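Local coordinates for SusD superfamily protein (PDB 3OTN) that probably binds carbohydrate or other nutrients at the outer membrane of Parabacteroides distasonis, at residues 120-123 with 124-128. Residues are numbered along the deposited sequence; the frame is centred on the assembly and turned at random.
Sequences FMRA and LYYFY. With EDO (1,2-ethanediol), chain R.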
loop_
_atom_site.group_PDB
_atom_site.type_symbol
_atom_site.label_atom_id
_atom_site.label_comp_id
_atom_site.label_asym_id
_atom_site.label_seq_id
_atom_site.Cartn_x
_atom_site.Cartn_y
_atom_site.Cartn_z
ATOM N N PHE A 120 14.141 -9.649 1.843
ATOM C CA PHE A 120 12.796 -9.116 2.077
ATOM C C PHE A 120 12.500 -8.008 1.068
ATOM O O PHE A 120 11.433 -8.014 0.449
ATOM C CB PHE A 120 12.612 -8.594 3.512
ATOM C CG PHE A 120 11.402 -7.700 3.694
ATOM C CD1 PHE A 120 10.154 -8.236 4.052
ATOM C CD2 PHE A 120 11.510 -6.335 3.518
ATOM C CE1 PHE A 120 9.038 -7.411 4.222
ATOM C CE2 PHE A 120 10.392 -5.503 3.652
ATOM C CZ PHE A 120 9.155 -6.048 4.033
HETATM N N MSE A 121 13.457 -7.084 0.879
HETATM C CA MSE A 121 13.204 -5.913 0.050
HETATM C C MSE A 121 13.030 -6.276 -1.427
HETATM O O MSE A 121 12.213 -5.676 -2.136
HETATM C CB MSE A 121 14.332 -4.861 0.199
HETATM C CG MSE A 121 13.805 -3.438 0.172
HETATM SE SE MSE A 121 12.802 -2.973 1.728
HETATM C CE MSE A 121 14.359 -2.789 2.833
ATOM N N ARG A 122 13.840 -7.217 -1.891
ATOM C CA ARG A 122 13.769 -7.643 -3.260
ATOM C C ARG A 122 12.397 -8.258 -3.509
ATOM O O ARG A 122 11.760 -7.955 -4.507
ATOM C CB ARG A 122 14.914 -8.603 -3.596
ATOM C CG ARG A 122 14.823 -9.063 -5.022
ATOM C CD ARG A 122 16.048 -9.727 -5.505
ATOM N NE ARG A 122 16.284 -11.006 -4.870
ATOM C CZ ARG A 122 17.400 -11.702 -5.009
ATOM N NH1 ARG A 122 18.395 -11.252 -5.782
ATOM N NH2 ARG A 122 17.533 -12.856 -4.360
ATOM N N ALA A 123 11.954 -9.127 -2.600
ATOM C CA ALA A 123 10.633 -9.701 -2.662
ATOM C C ALA A 123 9.552 -8.631 -2.688
ATOM O O ALA A 123 8.587 -8.771 -3.433
ATOM C CB ALA A 123 10.378 -10.691 -1.506
ATOM N N LEU A 124 9.706 -7.601 -1.866
ATOM C CA LEU A 124 8.747 -6.504 -1.770
ATOM C C LEU A 124 8.613 -5.736 -3.103
ATOM O O LEU A 124 7.497 -5.524 -3.611
ATOM C CB LEU A 124 9.125 -5.547 -0.617
ATOM C CG LEU A 124 8.168 -4.363 -0.321
ATOM C CD1 LEU A 124 6.807 -4.855 0.166
ATOM C CD2 LEU A 124 8.794 -3.353 0.605
ATOM N N TYR A 125 9.749 -5.361 -3.682
ATOM C CA TYR A 125 9.746 -4.606 -4.943
ATOM C C TYR A 125 9.070 -5.430 -6.054
ATOM O O TYR A 125 8.233 -4.896 -6.795
ATOM C CB TYR A 125 11.158 -4.234 -5.380
ATOM C CG TYR A 125 11.820 -3.172 -4.503
ATOM C CD1 TYR A 125 11.191 -1.948 -4.259
ATOM C CD2 TYR A 125 13.082 -3.352 -4.005
ATOM C CE1 TYR A 125 11.785 -0.981 -3.500
ATOM C CE2 TYR A 125 13.689 -2.385 -3.225
ATOM C CZ TYR A 125 13.029 -1.208 -2.971
ATOM O OH TYR A 125 13.627 -0.243 -2.214
ATOM N N TYR A 126 9.429 -6.716 -6.145
ATOM C CA TYR A 126 8.868 -7.600 -7.147
ATOM C C TYR A 126 7.382 -7.861 -6.942
ATOM O O TYR A 126 6.643 -7.951 -7.913
ATOM C CB TYR A 126 9.614 -8.939 -7.218
ATOM C CG TYR A 126 10.762 -8.910 -8.182
ATOM C CD1 TYR A 126 10.534 -8.778 -9.564
ATOM C CD2 TYR A 126 12.065 -9.003 -7.736
ATOM C CE1 TYR A 126 11.594 -8.763 -10.461
ATOM C CE2 TYR A 126 13.132 -9.007 -8.614
ATOM C CZ TYR A 126 12.911 -8.851 -9.972
ATOM O OH TYR A 126 13.998 -8.819 -10.835
ATOM N N PHE A 127 6.947 -7.957 -5.686
ATOM C CA PHE A 127 5.528 -8.175 -5.384
ATOM C C PHE A 127 4.694 -6.994 -5.844
ATOM O O PHE A 127 3.593 -7.204 -6.324
ATOM C CB PHE A 127 5.346 -8.453 -3.872
ATOM C CG PHE A 127 3.961 -8.872 -3.463
ATOM C CD1 PHE A 127 3.277 -9.870 -4.142
ATOM C CD2 PHE A 127 3.376 -8.320 -2.338
ATOM C CE1 PHE A 127 2.012 -10.281 -3.708
ATOM C CE2 PHE A 127 2.127 -8.726 -1.887
ATOM C CZ PHE A 127 1.430 -9.688 -2.586
ATOM N N TYR A 128 5.198 -5.759 -5.700
ATOM C CA TYR A 128 4.496 -4.593 -6.257
ATOM C C TYR A 128 4.519 -4.664 -7.799
ATOM O O TYR A 128 3.468 -4.567 -8.438
ATOM C CB TYR A 128 5.068 -3.268 -5.766
ATOM C CG TYR A 128 4.535 -2.895 -4.432
ATOM C CD1 TYR A 128 4.969 -3.556 -3.277
ATOM C CD2 TYR A 128 3.494 -1.970 -4.311
ATOM C CE1 TYR A 128 4.432 -3.239 -2.012
ATOM C CE2 TYR A 128 2.970 -1.642 -3.071
ATOM C CZ TYR A 128 3.429 -2.264 -1.927
ATOM O OH TYR A 128 2.896 -1.904 -0.711
HETATM C C1 EDO R . 22.416 -11.368 -6.128
HETATM O O1 EDO R . 23.569 -11.104 -6.916
HETATM C C2 EDO R . 22.059 -12.843 -6.232
HETATM O O2 EDO R . 20.652 -13.024 -6.042
#
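Tyr125 N donates to Met121 O at 2.9 Å with an N-H...O angle of 166°, one of four successive i to i+4 bonds that link residues 120-123 to 124-127 as regular alpha-helix within helix 108-133. The others run from Leu124 N to Phe120 O, from Tyr126 N to Arg122 O and from Phe127 N to Ala123 O, and Tyr128 N to Leu124 O carries the pattern one residue further. This helix belongs to the alpha-helical part of a SusD-family protein, and its side chains pack on helices 79-100, 156-172 and 187-202, Tyr126 for instance on Ile90 and Ile163. Arg122 leaves the helix with CG anti to its own N and bends at chi3. Its NH1 gives a nearly straight bond to O2 of 1,2-ethanediol, probably a crystallisation additive, at 2.9 Å and near the guanidinium plane. Asp167, salt-bridged to NE, and Asn94, hydrogen-bonded to NH1, probably limit the rotation of this group. Lower down the same side chain, Arg122 CG lies at the edge of the Tyr126 ring, 3.9 Å from CD2; the two side chains run alongside each other, and Tyr126 OH continues to Ile139 O. The Tyr125 and Met121 side chains cross at a slant, with Tyr125 CE2 3.6 Å from Met121 CG, while Tyr125 OH bonds to Ala26 O. Shortening this tyrosine to an alanine is likely to strip Met121 CG of its aromatic neighbour and Ala26 O of its hydroxyl partner. Leu124 packs beside both Phe120 and Met121, all buried. Two bends, at chi2 (70°) and chi3 (76°), fold the selenomethionine chain of Met121, and Leu124 CD2 sits 4.2 Å from Met121 SE and 4.1 Å from Phe120 CE2.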